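Local structure of transcriptional regulator ComR (Streptococcus vestibularis F0396, 6HU8) at residues 32-35 with 36-40; 113-116 with 117-121; 216-220 with 221-225. The protein regulates competence as an RNPP-family transcription factor of the ComRS pheromone system, probably binding DNA through its helix-turn-helix domain. One frame throughout, in Å; residues are numbered along the deposited sequence.

Interaction 1 (32-35 with 36-40); sequences LTVR and QLIRI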
loop_
_atom_site.group_PDB
_atom_site.type_symbol
_atom_site.label_atom_id
_atom_site.label_comp_id
_atom_site.label_asym_id
_atom_site.label_seq_id
_atom_site.Cartn_x
_atom_site.Cartn_y
_atom_site.Cartn_z
ATOM N N LEU A 32 4.408 18.035 -4.286
ATOM C CA LEU A 32 3.828 18.066 -5.619
ATOM C C LEU A 32 4.939 17.938 -6.655
ATOM O O LEU A 32 5.945 18.648 -6.575
ATOM C CB LEU A 32 3.063 19.365 -5.850
ATOM C CG LEU A 32 2.297 19.416 -7.166
ATOM C CD1 LEU A 32 1.096 18.490 -7.061
ATOM C CD2 LEU A 32 1.862 20.839 -7.463
ATOM N N THR A 33 4.782 17.035 -7.612
ATOM C CA THR A 33 5.795 16.906 -8.659
ATOM C C THR A 33 5.340 17.641 -9.905
ATOM O O THR A 33 4.161 17.975 -10.058
ATOM C CB THR A 33 6.088 15.439 -9.022
ATOM O OG1 THR A 33 4.945 14.866 -9.675
ATOM C CG2 THR A 33 6.422 14.619 -7.762
ATOM N N VAL A 34 6.273 17.876 -10.814
ATOM C CA VAL A 34 5.937 18.572 -12.031
ATOM C C VAL A 34 4.871 17.808 -12.822
ATOM O O VAL A 34 3.934 18.412 -13.340
ATOM C CB VAL A 34 7.216 18.808 -12.884
ATOM C CG1 VAL A 34 6.858 19.195 -14.295
ATOM C CG2 VAL A 34 8.074 19.887 -12.203
ATOM N N ARG A 35 4.994 16.482 -12.907
ATOM C CA ARG A 35 4.049 15.740 -13.740
ATOM C C ARG A 35 2.669 15.680 -13.071
ATOM O O ARG A 35 1.648 15.695 -13.758
ATOM C CB ARG A 35 4.562 14.332 -14.029
ATOM C CG ARG A 35 5.751 14.304 -14.985
ATOM C CD ARG A 35 6.158 12.872 -15.313
ATOM N NE ARG A 35 6.758 12.216 -14.158
ATOM C CZ ARG A 35 7.210 10.964 -14.147
ATOM N NH1 ARG A 35 7.148 10.207 -15.240
ATOM N NH2 ARG A 35 7.730 10.470 -13.035
ATOM N N GLN A 36 2.655 15.623 -11.742
ATOM C CA GLN A 36 1.405 15.744 -10.976
ATOM C C GLN A 36 0.722 17.079 -11.269
ATOM O O GLN A 36 -0.471 17.128 -11.540
ATOM C CB GLN A 36 1.680 15.605 -9.475
ATOM C CG GLN A 36 1.876 14.159 -8.995
ATOM C CD GLN A 36 2.465 14.093 -7.619
ATOM O OE1 GLN A 36 2.711 15.126 -6.995
ATOM N NE2 GLN A 36 2.705 12.883 -7.127
ATOM N N LEU A 37 1.485 18.169 -11.216
ATOM C CA LEU A 37 0.940 19.497 -11.547
ATOM C C LEU A 37 0.425 19.556 -12.984
ATOM O O LEU A 37 -0.682 20.018 -13.225
ATOM C CB LEU A 37 1.992 20.598 -11.315
ATOM C CG LEU A 37 1.545 22.037 -11.669
ATOM C CD1 LEU A 37 0.269 22.438 -10.915
ATOM C CD2 LEU A 37 2.654 23.029 -11.362
ATOM N N ILE A 38 1.220 19.099 -13.950
ATOM C CA ILE A 38 0.748 19.078 -15.340
ATOM C C ILE A 38 -0.597 18.346 -15.563
ATOM O O ILE A 38 -1.439 18.824 -16.316
ATOM C CB ILE A 38 1.820 18.458 -16.261
ATOM C CG1 ILE A 38 2.997 19.429 -16.377
ATOM C CG2 ILE A 38 1.274 18.236 -17.657
ATOM C CD1 ILE A 38 4.221 18.822 -17.061
ATOM N N ARG A 39 -0.799 17.196 -14.917
ATOM C CA ARG A 39 -2.035 16.444 -15.082
ATOM C C ARG A 39 -3.212 17.231 -14.498
ATOM O O ARG A 39 -4.332 17.185 -15.023
ATOM C CB ARG A 39 -1.930 15.055 -14.418
ATOM C CG ARG A 39 -1.087 14.061 -15.223
ATOM C CD ARG A 39 -1.167 12.639 -14.677
ATOM N NE ARG A 39 -0.599 12.505 -13.338
ATOM C CZ ARG A 39 0.674 12.208 -13.098
ATOM N NH1 ARG A 39 1.518 12.031 -14.117
ATOM N NH2 ARG A 39 1.110 12.106 -11.850
ATOM N N ILE A 40 -2.955 17.965 -13.420
ATOM C CA ILE A 40 -4.000 18.811 -12.824
ATOM C C ILE A 40 -4.343 19.956 -13.773
ATOM O O ILE A 40 -5.513 20.159 -14.110
ATOM C CB ILE A 40 -3.559 19.369 -11.441
ATOM C CG1 ILE A 40 -3.481 18.241 -10.405
ATOM C CG2 ILE A 40 -4.483 20.518 -10.979
ATOM C CD1 ILE A 40 -2.837 18.665 -9.095
#

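Interaction 2 (113-116 with 117-121); sequences DILP and EEELL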
loop_
_atom_site.group_PDB
_atom_site.type_symbol
_atom_site.label_atom_id
_atom_site.label_comp_id
_atom_site.label_asym_id
_atom_site.label_seq_id
_atom_site.Cartn_x
_atom_site.Cartn_y
_atom_site.Cartn_z
ATOM N N ASP A 113 -15.217 9.870 -10.622
ATOM C CA ASP A 113 -15.204 11.218 -11.185
ATOM C C ASP A 113 -15.020 12.307 -10.124
ATOM O O ASP A 113 -14.877 13.481 -10.461
ATOM C CB ASP A 113 -16.488 11.503 -11.998
ATOM C CG ASP A 113 -16.288 12.640 -13.020
ATOM O OD1 ASP A 113 -15.164 12.763 -13.554
ATOM O OD2 ASP A 113 -17.234 13.424 -13.280
ATOM N N ILE A 114 -14.995 11.937 -8.848
ATOM C CA ILE A 114 -14.735 12.952 -7.833
ATOM C C ILE A 114 -13.514 12.603 -6.991
ATOM O O ILE A 114 -13.305 13.204 -5.933
ATOM C CB ILE A 114 -15.976 13.172 -6.904
ATOM C CG1 ILE A 114 -16.522 11.845 -6.374
ATOM C CG2 ILE A 114 -17.085 13.898 -7.666
ATOM C CD1 ILE A 114 -15.773 11.260 -5.189
ATOM N N LEU A 115 -12.720 11.632 -7.450
ATOM C CA LEU A 115 -11.556 11.162 -6.693
ATOM C C LEU A 115 -10.256 11.776 -7.219
ATOM O O LEU A 115 -10.071 11.916 -8.433
ATOM C CB LEU A 115 -11.445 9.621 -6.725
ATOM C CG LEU A 115 -12.518 8.832 -5.962
ATOM C CD1 LEU A 115 -12.414 7.313 -6.187
ATOM C CD2 LEU A 115 -12.490 9.143 -4.468
ATOM N N PRO A 116 -9.361 12.172 -6.299
ATOM C CA PRO A 116 -8.038 12.639 -6.723
ATOM C C PRO A 116 -7.157 11.472 -7.160
ATOM O O PRO A 116 -7.492 10.302 -6.967
ATOM C CB PRO A 116 -7.472 13.296 -5.462
ATOM C CG PRO A 116 -8.100 12.536 -4.347
ATOM C CD PRO A 116 -9.508 12.197 -4.831
ATOM N N GLU A 117 -6.011 11.813 -7.728
ATOM C CA GLU A 117 -5.091 10.846 -8.297
ATOM C C GLU A 117 -4.671 9.758 -7.311
ATOM O O GLU A 117 -4.586 8.585 -7.676
ATOM C CB GLU A 117 -3.867 11.584 -8.811
ATOM C CG GLU A 117 -3.064 10.875 -9.843
ATOM C CD GLU A 117 -2.017 11.816 -10.428
ATOM O OE1 GLU A 117 -2.326 12.551 -11.400
ATOM O OE2 GLU A 117 -0.891 11.828 -9.885
ATOM N N GLU A 118 -4.395 10.149 -6.073
ATOM C CA GLU A 118 -3.888 9.195 -5.089
ATOM C C GLU A 118 -4.917 8.144 -4.689
ATOM O O GLU A 118 -4.566 7.004 -4.404
ATOM C CB GLU A 118 -3.416 9.915 -3.830
ATOM C CG GLU A 118 -2.441 11.022 -4.087
ATOM C CD GLU A 118 -3.116 12.385 -4.222
ATOM O OE1 GLU A 118 -3.906 12.586 -5.184
ATOM O OE2 GLU A 118 -2.829 13.246 -3.354
ATOM N N GLU A 119 -6.184 8.543 -4.615
ATOM C CA GLU A 119 -7.236 7.594 -4.309
ATOM C C GLU A 119 -7.419 6.631 -5.472
ATOM O O GLU A 119 -7.563 5.413 -5.273
ATOM C CB GLU A 119 -8.552 8.313 -3.992
ATOM C CG GLU A 119 -8.526 9.094 -2.669
ATOM C CD GLU A 119 -8.296 8.200 -1.445
ATOM O OE1 GLU A 119 -8.832 7.062 -1.404
ATOM O OE2 GLU A 119 -7.582 8.635 -0.512
ATOM N N LEU A 120 -7.401 7.180 -6.681
ATOM C CA LEU A 120 -7.572 6.383 -7.883
ATOM C C LEU A 120 -6.451 5.378 -8.016
ATOM O O LEU A 120 -6.696 4.248 -8.426
ATOM C CB LEU A 120 -7.616 7.278 -9.124
ATOM C CG LEU A 120 -8.933 8.043 -9.308
ATOM C CD1 LEU A 120 -8.821 9.093 -10.419
ATOM C CD2 LEU A 120 -10.045 7.050 -9.608
ATOM N N LEU A 121 -5.223 5.795 -7.696
ATOM C CA LEU A 121 -4.079 4.866 -7.729
ATOM C C LEU A 121 -4.251 3.738 -6.715
ATOM O O LEU A 121 -3.908 2.582 -6.985
ATOM C CB LEU A 121 -2.759 5.586 -7.456
ATOM C CG LEU A 121 -1.556 4.618 -7.374
ATOM C CD1 LEU A 121 -1.239 4.062 -8.758
ATOM C CD2 LEU A 121 -0.327 5.288 -6.768
#

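Interaction 3 (216-220 with 221-225); sequences LKISL and ESFKD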
loop_
_atom_site.group_PDB
_atom_site.type_symbol
_atom_site.label_atom_id
_atom_site.label_comp_id
_atom_site.label_asym_id
_atom_site.label_seq_id
_atom_site.Cartn_x
_atom_site.Cartn_y
_atom_site.Cartn_z
ATOM N N LEU A 216 10.228 -11.151 1.123
ATOM C CA LEU A 216 11.324 -10.607 0.330
ATOM C C LEU A 216 12.672 -10.767 1.011
ATOM O O LEU A 216 13.665 -11.111 0.357
ATOM C CB LEU A 216 11.078 -9.129 0.017
ATOM C CG LEU A 216 10.080 -8.889 -1.114
ATOM C CD1 LEU A 216 9.717 -7.402 -1.195
ATOM C CD2 LEU A 216 10.662 -9.402 -2.431
ATOM N N LYS A 217 12.720 -10.508 2.316
ATOM C CA LYS A 217 13.953 -10.719 3.077
ATOM C C LYS A 217 14.459 -12.162 2.913
ATOM O O LYS A 217 15.676 -12.396 2.865
ATOM C CB LYS A 217 13.751 -10.373 4.559
ATOM C CG LYS A 217 13.721 -8.861 4.835
ATOM C CD LYS A 217 13.989 -8.539 6.296
ATOM C CE LYS A 217 14.520 -7.121 6.472
ATOM N NZ LYS A 217 15.856 -6.980 5.793
ATOM N N ILE A 218 13.543 -13.119 2.773
ATOM C CA ILE A 218 13.954 -14.502 2.519
ATOM C C ILE A 218 14.456 -14.659 1.083
ATOM O O ILE A 218 15.504 -15.258 0.849
ATOM C CB ILE A 218 12.811 -15.499 2.785
ATOM C CG1 ILE A 218 12.546 -15.598 4.284
ATOM C CG2 ILE A 218 13.155 -16.869 2.266
ATOM C CD1 ILE A 218 11.281 -16.369 4.634
ATOM N N SER A 219 13.729 -14.095 0.125
ATOM C CA SER A 219 14.025 -14.345 -1.284
ATOM C C SER A 219 15.151 -13.451 -1.818
ATOM O O SER A 219 15.779 -13.763 -2.832
ATOM C CB SER A 219 12.766 -14.150 -2.126
ATOM O OG SER A 219 12.367 -12.788 -2.095
ATOM N N LEU A 220 15.394 -12.330 -1.145
ATOM C CA LEU A 220 16.488 -11.435 -1.519
ATOM C C LEU A 220 17.708 -11.680 -0.635
ATOM O O LEU A 220 18.738 -11.019 -0.792
ATOM C CB LEU A 220 16.046 -9.968 -1.422
ATOM C CG LEU A 220 14.884 -9.568 -2.326
ATOM C CD1 LEU A 220 14.518 -8.095 -2.121
ATOM C CD2 LEU A 220 15.235 -9.854 -3.792
ATOM N N GLU A 221 17.572 -12.635 0.286
ATOM C CA GLU A 221 18.582 -12.935 1.299
ATOM C C GLU A 221 19.042 -11.669 2.020
ATOM O O GLU A 221 20.229 -11.350 2.093
ATOM C CB GLU A 221 19.772 -13.683 0.675
ATOM C CG GLU A 221 19.689 -15.195 0.896
ATOM C CD GLU A 221 20.331 -16.016 -0.221
ATOM O OE1 GLU A 221 21.168 -15.475 -0.983
ATOM O OE2 GLU A 221 19.988 -17.218 -0.329
ATOM N N SER A 222 18.071 -10.954 2.560
ATOM C CA SER A 222 18.325 -9.779 3.373
ATOM C C SER A 222 17.883 -10.099 4.797
ATOM O O SER A 222 16.873 -9.588 5.269
ATOM C CB SER A 222 17.569 -8.573 2.815
ATOM O OG SER A 222 17.733 -7.422 3.629
ATOM N N PHE A 223 18.634 -10.957 5.476
ATOM C CA PHE A 223 18.131 -11.559 6.710
ATOM C C PHE A 223 18.275 -10.673 7.949
ATOM O O PHE A 223 17.728 -11.003 9.016
ATOM C CB PHE A 223 18.807 -12.913 6.942
ATOM C CG PHE A 223 18.299 -13.999 6.034
ATOM C CD1 PHE A 223 17.011 -14.472 6.164
ATOM C CD2 PHE A 223 19.097 -14.517 5.034
ATOM C CE1 PHE A 223 16.530 -15.460 5.329
ATOM C CE2 PHE A 223 18.623 -15.501 4.195
ATOM C CZ PHE A 223 17.336 -15.977 4.349
ATOM N N LYS A 224 18.972 -9.542 7.813
ATOM C CA LYS A 224 19.106 -8.619 8.940
ATOM C C LYS A 224 17.729 -8.116 9.373
ATOM O O LYS A 224 16.894 -7.790 8.531
ATOM C CB LYS A 224 20.020 -7.443 8.593
ATOM C CG LYS A 224 19.505 -6.535 7.466
ATOM C CD LYS A 224 19.974 -5.093 7.657
ATOM C CE LYS A 224 19.853 -4.284 6.367
ATOM N NZ LYS A 224 20.823 -4.766 5.339
ATOM N N ASP A 225 17.501 -8.093 10.688
ATOM C CA ASP A 225 16.237 -7.655 11.289
ATOM C C ASP A 225 15.021 -8.538 10.955
ATOM O O ASP A 225 13.877 -8.098 11.157
ATOM C CB ASP A 225 15.914 -6.205 10.886
ATOM C CG ASP A 225 16.918 -5.211 11.434
ATOM O OD1 ASP A 225 16.767 -4.798 12.607
ATOM O OD2 ASP A 225 17.854 -4.846 10.689
#

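Interaction 1 (32-35 with 36-40)
Gln36 folds back over the start of its helix to meet Thr33. Its OE1 takes the Thr33 N-H at 2.9 Å, the donor standing 49° out of the amide carbonyl plane, while Gln36 N gives its hydrogen to Thr33 OG1 at 3.2 Å. This reciprocal pair is a capping box, with Thr33 as N-cap. With chi1 at 68°, OG1 is tucked between the two main-chain branches at CA and faces the first turn. Both oxygens have second partners on helix 139-152: Asp147 for OG1 and Gln151 for OE1. Leu37 N closes the first turn on Thr33 O, and its CB meets Leu32 CD2 at 3.9 Å, the two leucines crossing at about a right angle. The helix so begun, 34-41, is the third of the HTH domain, the counterpart of the recognition helix of Cro/C1-type proteins, which probably enters the DNA major groove. Ile38 extends CD1 to Val34 CG1 at 3.8 Å, one turn back, and its N bonds Val34 O. Arg39 bends at chi3 (-65°) and lays one face of its guanidinium over Arg35 O, which sits 3.6 Å above the plane near its centre; NE makes a salt bridge to Glu117. Arg35 itself reaches Glu146 and Asp147, so both arginines are held by acids of the TPR region in this apo form. Ile40 touches Leu32 through their CD1 methyls at 4.4 Å.

Interaction 2 (113-116 with 117-121)
Pro116 and Leu115 meet the first turn of helix 117-131, one through its ring and carbonyl, the other through its aliphatic branch. Pro116 O accepts from Leu120 N at 3.1 Å in a nearly straight bond (166° at the hydrogen); Glu119 N adds a weak hydrogen bond to the same oxygen. The pyrrolidine ring lies alongside the stem of Glu119, both pointing the same way, with Pro116 CG 3.9 Å from Glu119 CG. Leu115 crosses obliquely to Leu120, its CB 3.9 Å from Leu120 CG, while its CD2 meets Glu119 CB at 4.1 Å about at a right angle. Leu120 CD1 also rests 3.7 Å from Leu115 O. Glu118 bends sharply at chi2 (94°), which brings OE1 back to 3.6 Å from Pro116 CB.

Further out, Glu119 OE1 forms a salt bridge with Lys82 and a hydrogen bond with Tyr78, and OE2 accepts from Asn161, so this buried acid is gripped through both oxygens and its stem is held against the proline. Glu118 OE2 is hydrogen-bonded to Ser48, which also touches Pro116, and Ile74 packs on both Leu115 and Pro116. Glu117 runs out extended (chi2 171°), away from the proline ring, where OE1 takes a hydrogen bond from Ser45 besides its salt bridge to Arg39. Three successive acids at a helix start would probably interact favourably with the helix dipole. Pro116 holds the N-cap position of helix 117-131 and, lacking a side-chain acceptor, offers the first turn its carbonyl as the sole acceptor; Glu117, Glu118 and Glu119 follow it in that turn, at the start of a helix of the ComR tetratricopeptide region.

Interaction 3 (216-220 with 221-225)
The Phe223 ring lies under the end of helix 200-219, with Lys217 O 4.0 Å above one face and over its centre. At the CE1 corner Ile218 comes in obliquely, its CA at 3.9 Å and its CG1 at 4.1 Å from CE1, and the ring also stacks with His260 of helix 246-261. The carbonyl over the ring is in use: Ser222 N donates to Lys217 O at 2.8 Å, in the carbonyl plane and on a lone pair. With a weak hydrogen bond from Glu221 N to Ile218 O, this is a Schellman motif, and Glu221, whose phi is +50°, is its C-prime residue. The motif turns the chain out of the helix and sends it back past Lys217. That lysine's aliphatic chain runs along Ser222 O, its CD 3.2 Å away, then bends at chi4 (-64°) to bring NZ round onto the reversed backbone. NZ donates to Ser222 O at 2.8 Å, tilted 35° from the carbonyl plane, and to Lys224 O at 3.0 Å, within that carbonyl's plane. Two backbone oxygens of the loop thus hold one ammonium group of a buried lysine. Ile218 packs outward on Leu252 and Ile259, and Lys217 on Val188 of helix 181-192 and Phe226 of helix 226-240.

How the interactions relate
Following the chain from the N terminus, interaction 1 starts helix 34-41 of the helix-turn-helix domain, interaction 2 starts helix 117-131 in the TPR region, and interaction 3 ends helix 200-219 and leads towards helix 226-240. All three are local and lie in series, so none encloses or crosses another. Interactions 1 and 2 nevertheless touch: Arg39 NE and Glu117 OE1 form a salt bridge of 2.6 Å, and Gln36 CG packs on Glu117 OE2, joining the two domains. Interaction 3 stands apart, its nearest atoms about 17 Å from interaction 2 and about 22 Å from interaction 1.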